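Local coordinates for protein serine protease pet (Escherichia coli, PDB 4OM9) that probably cleaves host proteins such as alpha-fodrin as a secreted serine protease, the passenger domain of an autotransporter enterotoxin of enteroaggregative strains, at residues V70-K75 and T227-I232; G188-Y193 and Y241-D246; G500-N505 and R579-D584; A599-N604 and S649-G654. One frame throughout, in Å; residues are numbered along the deposited sequence.

Contact 1. Residues V70-K75 and T227-I232; sequences VAHNAK and TTHGII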
loop_
_atom_site.group_PDB
_atom_site.type_symbol
_atom_site.label_atom_id
_atom_site.label_comp_id
_atom_site.label_asym_id
_atom_site.label_seq_id
_atom_site.Cartn_x
_atom_site.Cartn_y
_atom_site.Cartn_z
ATOM N N VAL A 70 1.352 7.992 39.562
ATOM C CA VAL A 70 0.738 8.435 40.784
ATOM C C VAL A 70 1.585 7.880 41.930
ATOM O O VAL A 70 2.337 6.916 41.718
ATOM C CB VAL A 70 -0.743 8.001 40.818
ATOM C CG1 VAL A 70 -1.054 7.097 41.986
ATOM C CG2 VAL A 70 -1.618 9.221 40.753
ATOM N N ALA A 71 1.519 8.531 43.097
ATOM C CA ALA A 71 2.425 8.242 44.223
ATOM C C ALA A 71 2.117 6.929 44.930
ATOM O O ALA A 71 3.037 6.169 45.240
ATOM C CB ALA A 71 2.408 9.404 45.257
ATOM N N HIS A 72 0.839 6.653 45.188
ATOM C CA HIS A 72 0.479 5.448 45.936
ATOM C C HIS A 72 0.511 4.209 45.039
ATOM O O HIS A 72 0.041 3.136 45.425
ATOM C CB HIS A 72 -0.893 5.607 46.620
ATOM C CG HIS A 72 -2.074 5.424 45.713
ATOM N ND1 HIS A 72 -2.475 6.376 44.802
ATOM C CD2 HIS A 72 -2.971 4.412 45.619
ATOM C CE1 HIS A 72 -3.557 5.953 44.167
ATOM N NE2 HIS A 72 -3.877 4.765 44.645
ATOM N N ASN A 73 1.078 4.367 43.845
ATOM C CA ASN A 73 1.402 3.232 42.991
ATOM C C ASN A 73 2.717 2.592 43.427
ATOM O O ASN A 73 3.128 1.561 42.890
ATOM C CB ASN A 73 1.480 3.656 41.523
ATOM C CG ASN A 73 0.325 3.112 40.696
ATOM O OD1 ASN A 73 -0.655 2.599 41.240
ATOM N ND2 ASN A 73 0.436 3.223 39.373
ATOM N N ALA A 74 3.378 3.215 44.397
ATOM C CA ALA A 74 4.573 2.642 44.995
ATOM C C ALA A 74 4.210 1.371 45.753
ATOM O O ALA A 74 4.930 0.374 45.696
ATOM C CB ALA A 74 5.245 3.644 45.917
ATOM N N LYS A 75 3.080 1.416 46.454
ATOM C CA LYS A 75 2.570 0.269 47.204
ATOM C C LYS A 75 2.164 -0.879 46.280
ATOM O O LYS A 75 2.320 -2.054 46.620
ATOM C CB LYS A 75 1.375 0.684 48.064
ATOM C CG LYS A 75 1.596 1.962 48.859
ATOM C CD LYS A 75 0.411 2.270 49.769
ATOM C CE LYS A 75 -0.889 2.361 48.985
ATOM N NZ LYS A 75 -1.987 2.965 49.794
ATOM N N THR A 227 -2.445 12.260 35.754
ATOM C CA THR A 227 -2.352 10.822 35.957
ATOM C C THR A 227 -3.482 10.355 36.855
ATOM O O THR A 227 -3.907 11.069 37.785
ATOM C CB THR A 227 -0.985 10.411 36.575
ATOM O OG1 THR A 227 -0.736 11.184 37.754
ATOM C CG2 THR A 227 0.108 10.691 35.605
ATOM N N THR A 228 -3.963 9.152 36.595
ATOM C CA THR A 228 -5.191 8.697 37.229
ATOM C C THR A 228 -5.032 8.373 38.713
ATOM O O THR A 228 -4.247 7.504 39.089
ATOM C CB THR A 228 -5.728 7.479 36.506
ATOM O OG1 THR A 228 -5.963 7.840 35.147
ATOM C CG2 THR A 228 -7.016 6.991 37.138
ATOM N N HIS A 229 -5.820 9.055 39.540
ATOM C CA HIS A 229 -5.714 8.943 41.005
ATOM C C HIS A 229 -6.678 7.957 41.658
ATOM O O HIS A 229 -6.281 7.189 42.531
ATOM C CB HIS A 229 -5.922 10.298 41.663
ATOM C CG HIS A 229 -6.032 10.220 43.152
ATOM N ND1 HIS A 229 -4.929 10.144 43.978
ATOM C CD2 HIS A 229 -7.110 10.191 43.970
ATOM C CE1 HIS A 229 -5.321 10.074 45.233
ATOM N NE2 HIS A 229 -6.644 10.102 45.259
ATOM N N GLY A 230 -7.951 8.004 41.278
ATOM C CA GLY A 230 -8.934 7.097 41.862
ATOM C C GLY A 230 -10.348 7.274 41.350
ATOM O O GLY A 230 -10.589 8.100 40.477
ATOM N N ILE A 231 -11.280 6.496 41.898
ATOM C CA ILE A 231 -12.676 6.561 41.484
ATOM C C ILE A 231 -13.672 6.727 42.642
ATOM O O ILE A 231 -13.363 6.428 43.794
ATOM C CB ILE A 231 -13.098 5.296 40.685
ATOM C CG1 ILE A 231 -13.455 4.140 41.627
ATOM C CG2 ILE A 231 -12.015 4.887 39.687
ATOM C CD1 ILE A 231 -12.293 3.622 42.434
ATOM N N ILE A 232 -14.868 7.207 42.311
ATOM C CA ILE A 232 -16.020 7.170 43.216
ATOM C C ILE A 232 -17.247 6.785 42.383
ATOM O O ILE A 232 -17.393 7.233 41.250
ATOM C CB ILE A 232 -16.241 8.516 43.934
ATOM C CG1 ILE A 232 -15.077 8.819 44.881
ATOM C CG2 ILE A 232 -17.528 8.502 44.745
ATOM C CD1 ILE A 232 -14.958 7.834 46.032
#
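H72 and H229 bring two histidine rings together, the edge of H72 turned toward the face of H229. The stack is offset and edge-to-face, with centroids 5.7 Å apart and planes at 62°. It lies in the protease domain, whose family belongs to the PA clan of chymotrypsin-like peptidases. The setting is consistent with that clan's catalytic triad. D101 takes the backbone N of H72 on OD1 and ND1 of H229 on OD2, and the H72 side chain touches S208. H229 would then be a second-shell residue that positions the aspartate. The H72 side chain starts between its backbone N and carbonyl carbon (chi1 79°), and its ring is directed at the strand 227-232. There CE1 of H72 approaches the carbonyl O of H229 at 3.4 Å, near the plane of the H72 ring. The strand has a classic beta bulge here, with H229 and G230 set together against Y241. Beside the rings the buried methyl of V70 packs on polar atoms and backbone of the strand. T227 directs its hydroxyl back to the O of T69, the residue before V70. CG2 of V70 lies 3.6 Å from the O of T228.

Contact 2. Residues G188-Y193 and Y241-D246; sequences GNKVEY and YVTPFD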
loop_
_atom_site.group_PDB
_atom_site.type_symbol
_atom_site.label_atom_id
_atom_site.label_comp_id
_atom_site.label_asym_id
_atom_site.label_seq_id
_atom_site.Cartn_x
_atom_site.Cartn_y
_atom_site.Cartn_z
ATOM N N GLY A 188 -5.911 17.573 47.846
ATOM C CA GLY A 188 -5.928 18.802 47.073
ATOM C C GLY A 188 -6.893 18.715 45.896
ATOM O O GLY A 188 -7.571 17.704 45.700
ATOM N N ASN A 189 -6.964 19.788 45.117
ATOM C CA ASN A 189 -7.858 19.842 43.970
ATOM C C ASN A 189 -7.490 18.862 42.846
ATOM O O ASN A 189 -6.318 18.744 42.473
ATOM C CB ASN A 189 -7.897 21.263 43.428
ATOM C CG ASN A 189 -8.832 22.148 44.223
ATOM O OD1 ASN A 189 -9.484 21.687 45.163
ATOM N ND2 ASN A 189 -8.909 23.421 43.850
ATOM N N LYS A 190 -8.499 18.169 42.313
ATOM C CA LYS A 190 -8.290 17.152 41.290
ATOM C C LYS A 190 -9.348 17.207 40.198
ATOM O O LYS A 190 -10.509 17.524 40.447
ATOM C CB LYS A 190 -8.280 15.749 41.914
ATOM C CG LYS A 190 -7.054 15.429 42.790
ATOM C CD LYS A 190 -7.085 13.963 43.218
ATOM C CE LYS A 190 -5.890 13.594 44.055
ATOM N NZ LYS A 190 -5.844 14.411 45.315
ATOM N N VAL A 191 -8.948 16.865 38.981
ATOM C CA VAL A 191 -9.869 16.875 37.861
ATOM C C VAL A 191 -10.728 15.627 37.907
ATOM O O VAL A 191 -10.251 14.529 38.170
ATOM C CB VAL A 191 -9.123 16.983 36.536
ATOM C CG1 VAL A 191 -10.061 16.744 35.348
ATOM C CG2 VAL A 191 -8.472 18.342 36.438
ATOM N N GLU A 192 -12.023 15.823 37.691
ATOM C CA GLU A 192 -12.988 14.746 37.789
ATOM C C GLU A 192 -13.589 14.505 36.423
ATOM O O GLU A 192 -13.927 15.453 35.713
ATOM C CB GLU A 192 -14.077 15.090 38.813
ATOM C CG GLU A 192 -15.202 14.057 38.934
ATOM C CD GLU A 192 -16.399 14.602 39.738
ATOM O OE1 GLU A 192 -17.334 15.138 39.111
ATOM O OE2 GLU A 192 -16.399 14.502 40.983
ATOM N N TYR A 193 -13.692 13.241 36.029
ATOM C CA TYR A 193 -14.326 12.965 34.753
ATOM C C TYR A 193 -15.325 11.827 34.841
ATOM O O TYR A 193 -15.354 11.057 35.809
ATOM C CB TYR A 193 -13.274 12.706 33.648
ATOM C CG TYR A 193 -12.613 11.324 33.503
ATOM C CD1 TYR A 193 -13.368 10.172 33.290
ATOM C CD2 TYR A 193 -11.224 11.204 33.449
ATOM C CE1 TYR A 193 -12.771 8.935 33.097
ATOM C CE2 TYR A 193 -10.603 9.958 33.250
ATOM C CZ TYR A 193 -11.394 8.829 33.075
ATOM O OH TYR A 193 -10.836 7.585 32.886
ATOM N N TYR A 241 -10.886 10.512 39.218
ATOM C CA TYR A 241 -10.129 11.690 39.573
ATOM C C TYR A 241 -8.724 11.604 39.013
ATOM O O TYR A 241 -8.069 10.573 39.107
ATOM C CB TYR A 241 -10.112 11.874 41.092
ATOM C CG TYR A 241 -11.513 11.995 41.609
ATOM C CD1 TYR A 241 -12.294 10.859 41.797
ATOM C CD2 TYR A 241 -12.083 13.233 41.850
ATOM C CE1 TYR A 241 -13.581 10.947 42.239
ATOM C CE2 TYR A 241 -13.387 13.328 42.292
ATOM C CZ TYR A 241 -14.123 12.177 42.487
ATOM O OH TYR A 241 -15.427 12.232 42.925
ATOM N N VAL A 242 -8.298 12.704 38.405
ATOM C CA VAL A 242 -6.969 12.826 37.858
ATOM C C VAL A 242 -6.120 13.815 38.644
ATOM O O VAL A 242 -6.507 14.975 38.832
ATOM C CB VAL A 242 -7.005 13.283 36.405
ATOM C CG1 VAL A 242 -5.621 13.140 35.786
ATOM C CG2 VAL A 242 -8.057 12.488 35.619
ATOM N N THR A 243 -4.958 13.352 39.093
ATOM C CA THR A 243 -3.953 14.248 39.659
ATOM C C THR A 243 -3.384 15.091 38.533
ATOM O O THR A 243 -2.780 14.563 37.616
ATOM C CB THR A 243 -2.831 13.472 40.367
ATOM O OG1 THR A 243 -3.370 12.845 41.536
ATOM C CG2 THR A 243 -1.674 14.394 40.761
ATOM N N PRO A 244 -3.616 16.406 38.582
ATOM C CA PRO A 244 -3.170 17.319 37.528
ATOM C C PRO A 244 -1.662 17.305 37.398
ATOM O O PRO A 244 -0.973 17.373 38.429
ATOM C CB PRO A 244 -3.660 18.689 38.007
ATOM C CG PRO A 244 -4.737 18.385 39.016
ATOM C CD PRO A 244 -4.291 17.121 39.680
ATOM N N PHE A 245 -1.150 17.229 36.173
ATOM C CA PHE A 245 0.301 17.233 35.977
ATOM C C PHE A 245 0.973 18.416 36.667
ATOM O O PHE A 245 0.504 19.545 36.563
ATOM C CB PHE A 245 0.676 17.268 34.491
ATOM C CG PHE A 245 2.135 17.566 34.262
ATOM C CD1 PHE A 245 3.080 16.564 34.377
ATOM C CD2 PHE A 245 2.563 18.855 33.981
ATOM C CE1 PHE A 245 4.430 16.835 34.189
ATOM C CE2 PHE A 245 3.896 19.129 33.787
ATOM C CZ PHE A 245 4.835 18.120 33.892
ATOM N N ASP A 246 2.098 18.162 37.324
ATOM C CA ASP A 246 2.737 19.190 38.163
ATOM C C ASP A 246 4.148 19.541 37.670
ATOM O O ASP A 246 5.100 18.822 37.935
ATOM C CB ASP A 246 2.768 18.712 39.618
ATOM C CG ASP A 246 3.484 19.678 40.561
ATOM O OD1 ASP A 246 4.030 20.722 40.139
ATOM O OD2 ASP A 246 3.494 19.376 41.766
#
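E192 starts its side chain opposite the backbone N (chi1 176°) and runs on extended, while Y241 has CG beside its own N (chi1 -59°). The two side chains therefore lie side by side and point the same way. CG of E192 is 3.9 Å from CE2 of Y241. The carboxylate stands nearly upright to the ring, with planes 80° apart, and OE2 of E192 is 3.1 Å from the OH of Y241. OE1 is engaged by T179. The two strands are antiparallel neighbours in the protease domain. V191 and V242 form a hydrogen-bonded pair: N of V191 gives to O of V242 at 3.1 Å, and N of V242 to O of V191 at 2.7 Å. E192 and Y241 are the next, non-hydrogen-bonded pair. On the face with V191 and V242, CG2 of V242 meets CD2 of Y193 at 4.0 Å. Further along, CE of K190 is 3.6 Å from OG1 of T243. N100 accepts from both the K190 amine and the T243 hydroxyl. Valines thus pack on one face, while the buried K190 amine, bonded to N100 and T185, is probably kept in place by neutral acceptors.

Contact 3. Residues G500-N505 and R579-D584; sequences GDIQAN and RKFRFD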
loop_
_atom_site.group_PDB
_atom_site.type_symbol
_atom_site.label_atom_id
_atom_site.label_comp_id
_atom_site.label_asym_id
_atom_site.label_seq_id
_atom_site.Cartn_x
_atom_site.Cartn_y
_atom_site.Cartn_z
ATOM N N GLY A 500 4.942 -3.313 1.910
ATOM C CA GLY A 500 5.068 -1.879 2.088
ATOM C C GLY A 500 5.244 -1.180 0.758
ATOM O O GLY A 500 5.088 -1.790 -0.297
ATOM N N ASP A 501 5.573 0.103 0.811
ATOM C CA ASP A 501 5.792 0.880 -0.401
ATOM C C ASP A 501 7.213 0.696 -0.917
ATOM O O ASP A 501 8.191 0.771 -0.149
ATOM C CB ASP A 501 5.508 2.362 -0.143
ATOM C CG ASP A 501 4.073 2.611 0.193
ATOM O OD1 ASP A 501 3.205 2.199 -0.611
ATOM O OD2 ASP A 501 3.803 3.192 1.266
ATOM N N ILE A 502 7.313 0.465 -2.220
ATOM C CA ILE A 502 8.579 0.233 -2.882
ATOM C C ILE A 502 8.801 1.223 -4.012
ATOM O O ILE A 502 8.083 1.201 -5.022
ATOM C CB ILE A 502 8.666 -1.178 -3.467
ATOM C CG1 ILE A 502 8.479 -2.220 -2.368
ATOM C CG2 ILE A 502 10.029 -1.373 -4.121
ATOM C CD1 ILE A 502 9.723 -2.333 -1.435
ATOM N N GLN A 503 9.796 2.084 -3.831
ATOM C CA GLN A 503 10.239 3.020 -4.850
ATOM C C GLN A 503 11.691 2.697 -5.149
ATOM O O GLN A 503 12.559 2.909 -4.303
ATOM C CB GLN A 503 10.084 4.469 -4.369
ATOM C CG GLN A 503 10.737 5.512 -5.258
ATOM C CD GLN A 503 10.089 5.587 -6.622
ATOM O OE1 GLN A 503 8.903 5.914 -6.739
ATOM N NE2 GLN A 503 10.857 5.258 -7.673
ATOM N N ALA A 504 11.959 2.171 -6.336
ATOM C CA ALA A 504 13.292 1.691 -6.663
ATOM C C ALA A 504 13.672 2.008 -8.106
ATOM O O ALA A 504 12.811 2.038 -8.986
ATOM C CB ALA A 504 13.380 0.190 -6.413
ATOM N N ASN A 505 14.959 2.249 -8.349
ATOM C CA ASN A 505 15.433 2.440 -9.712
ATOM C C ASN A 505 15.018 1.245 -10.545
ATOM O O ASN A 505 14.426 1.392 -11.602
ATOM C CB ASN A 505 16.950 2.614 -9.755
ATOM C CG ASN A 505 17.442 3.711 -8.821
ATOM O OD1 ASN A 505 16.778 4.727 -8.635
ATOM N ND2 ASN A 505 18.610 3.499 -8.226
ATOM N N ARG A 579 -0.578 -0.277 -1.425
ATOM C CA ARG A 579 0.845 0.003 -1.414
ATOM C C ARG A 579 1.297 0.376 -2.811
ATOM O O ARG A 579 0.745 -0.140 -3.785
ATOM C CB ARG A 579 1.633 -1.209 -0.896
ATOM C CG ARG A 579 1.273 -1.604 0.523
ATOM C CD ARG A 579 1.583 -0.453 1.486
ATOM N NE ARG A 579 1.736 -0.927 2.858
ATOM C CZ ARG A 579 1.474 -0.179 3.930
ATOM N NH1 ARG A 579 1.061 1.070 3.768
ATOM N NH2 ARG A 579 1.626 -0.674 5.153
ATOM N N LYS A 580 2.276 1.276 -2.905
ATOM C CA LYS A 580 2.776 1.713 -4.197
ATOM C C LYS A 580 4.083 0.995 -4.554
ATOM O O LYS A 580 5.007 0.906 -3.757
ATOM C CB LYS A 580 2.986 3.225 -4.225
ATOM C CG LYS A 580 1.744 4.048 -3.954
ATOM C CD LYS A 580 0.879 4.210 -5.190
ATOM C CE LYS A 580 -0.248 5.219 -4.954
ATOM N NZ LYS A 580 0.285 6.561 -4.557
ATOM N N PHE A 581 4.130 0.459 -5.752
ATOM C CA PHE A 581 5.335 -0.148 -6.268
ATOM C C PHE A 581 5.634 0.575 -7.579
ATOM O O PHE A 581 4.848 0.499 -8.568
ATOM C CB PHE A 581 5.162 -1.656 -6.455
ATOM C CG PHE A 581 4.616 -2.368 -5.239
ATOM C CD1 PHE A 581 3.249 -2.369 -4.968
ATOM C CD2 PHE A 581 5.464 -3.049 -4.369
ATOM C CE1 PHE A 581 2.742 -3.019 -3.845
ATOM C CE2 PHE A 581 4.961 -3.713 -3.244
ATOM C CZ PHE A 581 3.594 -3.692 -2.989
ATOM N N ARG A 582 6.730 1.327 -7.540
ATOM C CA ARG A 582 7.217 2.119 -8.652
ATOM C C ARG A 582 8.646 1.709 -8.956
ATOM O O ARG A 582 9.472 1.558 -8.034
ATOM C CB ARG A 582 7.158 3.612 -8.333
ATOM C CG ARG A 582 5.748 4.181 -8.071
ATOM C CD ARG A 582 4.887 4.075 -9.329
ATOM N NE ARG A 582 3.524 4.601 -9.182
ATOM C CZ ARG A 582 2.482 3.895 -8.740
ATOM N NH1 ARG A 582 2.634 2.625 -8.371
ATOM N NH2 ARG A 582 1.280 4.462 -8.662
ATOM N N PHE A 583 8.943 1.540 -10.243
ATOM C CA PHE A 583 10.286 1.183 -10.675
ATOM C C PHE A 583 10.463 1.421 -12.164
ATOM O O PHE A 583 9.518 1.284 -12.925
ATOM C CB PHE A 583 10.573 -0.280 -10.347
ATOM C CG PHE A 583 9.527 -1.221 -10.859
ATOM C CD1 PHE A 583 9.554 -1.666 -12.174
ATOM C CD2 PHE A 583 8.501 -1.654 -10.024
ATOM C CE1 PHE A 583 8.564 -2.515 -12.652
ATOM C CE2 PHE A 583 7.532 -2.503 -10.485
ATOM C CZ PHE A 583 7.562 -2.937 -11.811
ATOM N N ASP A 584 11.670 1.773 -12.589
ATOM C CA ASP A 584 11.908 1.941 -14.010
ATOM C C ASP A 584 11.760 0.600 -14.698
ATOM O O ASP A 584 11.063 0.484 -15.706
ATOM C CB ASP A 584 13.284 2.540 -14.276
ATOM C CG ASP A 584 13.379 3.957 -13.790
ATOM O OD1 ASP A 584 12.340 4.649 -13.864
ATOM O OD2 ASP A 584 14.465 4.371 -13.316
HETATM O O HOH W 1 15.716 6.024 -11.674
#
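This is a parallel strand pair between successive rungs of the beta-helix, with G500-N505 beside R579-D584. I502 pairs with F581 and Q503 with R582. The backbone ladder runs through three bonds: N of I502 to O of K580, N of R582 to O of I502, and N of A504 to O of R582. D501 extends it with its side chain. CG of D501 sits beside its backbone N (chi1 -64°), and OD1 takes the N of K580 at 2.6 Å in a nearly straight bond. The same carboxylate passes R579 at about a right angle. OD2 of D501 stays 4.3 Å from NH1 of R579, well out of the guanidinium plane, a nearness of charge alone. NE of R579 turns to the O of D499. Inside, CG1 of I502 packs against CD2 of F581 at 3.7 Å. On the outer face, OE1 of Q503 rests 3.3 Å from CB of R582. The guanidinium of R582 reaches onward to D600 and E602 by salt bridges. At the corner, N of D584 bonds to O of N505. ND2 of N505 bonds to E460. A water gives to OD2 of D584 at 2.6 Å and, weakly, to OD1 of N505 at 3.5 Å.

Contact 4. Residues A599-N604 and S649-G654; sequences ADVEGN and SKFTGG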
loop_
_atom_site.group_PDB
_atom_site.type_symbol
_atom_site.label_atom_id
_atom_site.label_comp_id
_atom_site.label_asym_id
_atom_site.label_seq_id
_atom_site.Cartn_x
_atom_site.Cartn_y
_atom_site.Cartn_z
ATOM N N ALA A 599 -2.151 -3.988 -4.345
ATOM C CA ALA A 599 -0.908 -3.458 -4.880
ATOM C C ALA A 599 -1.211 -2.527 -6.055
ATOM O O ALA A 599 -2.039 -2.828 -6.913
ATOM C CB ALA A 599 0.032 -4.580 -5.317
ATOM N N ASP A 600 -0.545 -1.382 -6.055
ATOM C CA ASP A 600 -0.623 -0.397 -7.113
ATOM C C ASP A 600 0.767 -0.361 -7.739
ATOM O O ASP A 600 1.680 0.263 -7.188
ATOM C CB ASP A 600 -1.039 0.959 -6.534
ATOM C CG ASP A 600 -1.259 2.030 -7.590
ATOM O OD1 ASP A 600 -0.487 2.129 -8.570
ATOM O OD2 ASP A 600 -2.220 2.810 -7.416
ATOM N N VAL A 601 0.917 -1.057 -8.871
ATOM C CA VAL A 601 2.221 -1.291 -9.483
ATOM C C VAL A 601 2.402 -0.534 -10.782
ATOM O O VAL A 601 1.562 -0.618 -11.668
ATOM C CB VAL A 601 2.467 -2.789 -9.783
ATOM C CG1 VAL A 601 3.906 -2.980 -10.252
ATOM C CG2 VAL A 601 2.198 -3.639 -8.575
ATOM N N GLU A 602 3.522 0.168 -10.901
ATOM C CA GLU A 602 3.817 0.914 -12.099
ATOM C C GLU A 602 5.308 0.869 -12.463
ATOM O O GLU A 602 6.195 1.283 -11.696
ATOM C CB GLU A 602 3.367 2.352 -11.936
ATOM C CG GLU A 602 3.852 3.333 -12.971
ATOM C CD GLU A 602 2.956 4.566 -13.079
ATOM O OE1 GLU A 602 2.310 4.934 -12.067
ATOM O OE2 GLU A 602 2.879 5.143 -14.191
ATOM N N GLY A 603 5.559 0.352 -13.653
ATOM C CA GLY A 603 6.862 0.393 -14.271
ATOM C C GLY A 603 6.944 -0.672 -15.360
ATOM O O GLY A 603 5.987 -1.422 -15.565
ATOM N N ASN A 604 8.077 -0.754 -16.052
ATOM C CA ASN A 604 8.209 -1.712 -17.150
ATOM C C ASN A 604 8.713 -3.089 -16.746
ATOM O O ASN A 604 9.662 -3.213 -15.996
ATOM C CB ASN A 604 9.110 -1.136 -18.249
ATOM C CG ASN A 604 8.389 -0.092 -19.064
ATOM O OD1 ASN A 604 7.157 -0.055 -19.050
ATOM N ND2 ASN A 604 9.134 0.777 -19.754
ATOM N N SER A 649 -6.437 -4.629 -7.855
ATOM C CA SER A 649 -4.999 -4.502 -8.079
ATOM C C SER A 649 -4.702 -3.720 -9.355
ATOM O O SER A 649 -5.490 -3.740 -10.308
ATOM C CB SER A 649 -4.351 -5.877 -8.158
ATOM O OG SER A 649 -4.805 -6.567 -9.307
ATOM N N LYS A 650 -3.563 -3.042 -9.391
ATOM C CA LYS A 650 -3.255 -2.200 -10.543
ATOM C C LYS A 650 -1.866 -2.423 -11.132
ATOM O O LYS A 650 -0.855 -2.340 -10.420
ATOM C CB LYS A 650 -3.378 -0.721 -10.185
ATOM C CG LYS A 650 -4.763 -0.230 -9.887
ATOM C CD LYS A 650 -4.756 1.284 -9.968
ATOM C CE LYS A 650 -6.145 1.881 -9.749
ATOM N NZ LYS A 650 -6.596 1.725 -8.344
ATOM N N PHE A 651 -1.815 -2.672 -12.435
ATOM C CA PHE A 651 -0.541 -2.588 -13.131
ATOM C C PHE A 651 -0.623 -1.585 -14.266
ATOM O O PHE A 651 -1.585 -1.561 -15.043
ATOM C CB PHE A 651 -0.066 -3.938 -13.671
ATOM C CG PHE A 651 1.213 -3.831 -14.446
ATOM C CD1 PHE A 651 2.418 -3.605 -13.785
ATOM C CD2 PHE A 651 1.214 -3.889 -15.829
ATOM C CE1 PHE A 651 3.588 -3.473 -14.493
ATOM C CE2 PHE A 651 2.383 -3.759 -16.546
ATOM C CZ PHE A 651 3.570 -3.553 -15.888
ATOM N N THR A 652 0.401 -0.753 -14.334
ATOM C CA THR A 652 0.520 0.277 -15.337
ATOM C C THR A 652 1.951 0.276 -15.868
ATOM O O THR A 652 2.919 0.426 -15.088
ATOM C CB THR A 652 0.174 1.649 -14.759
ATOM O OG1 THR A 652 -1.202 1.654 -14.370
ATOM C CG2 THR A 652 0.413 2.752 -15.780
ATOM N N GLY A 653 2.083 0.107 -17.182
ATOM C CA GLY A 653 3.385 0.111 -17.830
ATOM C C GLY A 653 3.424 -0.797 -19.041
ATOM O O GLY A 653 2.449 -0.895 -19.776
ATOM N N GLY A 654 4.549 -1.464 -19.260
ATOM C CA GLY A 654 4.670 -2.353 -20.400
ATOM C C GLY A 654 5.292 -3.681 -20.031
ATOM O O GLY A 654 5.904 -3.806 -18.966
#
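F651 packs its ring against V601, whose CG1 comes at the ring edge, in plane, 3.9 Å from CD1 of F651. The ring stands opposite the backbone N of F651 (chi1 177°), which carries it along the strand toward the corner at G603. There CZ of F651 lies 3.2 Å from the O of G603. The ring also touches I595, V670 and L672, and V601 touches F581 and F583. The two segments are parallel neighbours in the right-handed beta-helix of the passenger domain, in step from A599 beside S649 to N604 beside G654. The apolar residues just named belong to the packed interior of the helix. Four backbone bonds tie the segments. K650 N gives to A599 O, V601 N to K650 O, T652 N to V601 O and G603 N to T652 O. The shortest is V601 N to K650 O, at 2.7 Å. V601 O is also met by CA of F651, in a CA-H...O contact of 3.2 Å. On the outer face, OD2 of D600 lies 3.9 Å from CD of K650. The amine of K650 bends away at the end of its chain to a salt bridge with E648. E602 runs beside T652 and points the same way, with OE2 of E602 3.8 Å from CG2 of T652. Both acids, D600 and E602, are engaged by R582. Further on, G653 puts no side chain between the rungs, and its CA sits 3.8 Å from O of G603. The N604 amide continues the ladder: OD1 of N604 receives the N of G654 at 3.0 Å, a weak, bent bond.

Overall arrangement
Contacts 1 and 2 share the protease domain and meet through the neighbouring strands 221-232 and 239-244, with probable backbone hydrogen bonds between them. Both are buried. Contact 1 joins a loop to a strand by a histidine pair and a valine methyl beside the probable active site, while contact 2 is an antiparallel strand pair. Contacts 3 and 4 lie far from both, in the beta-helix, and are partly buried. Their centres are about 10 Å apart, and they stack as neighbouring rungs, probably joined by backbone bonds between strands 576-583 and 599-608. Their parallel ladders have apolar interiors and charged outer faces, where R582 spans the two.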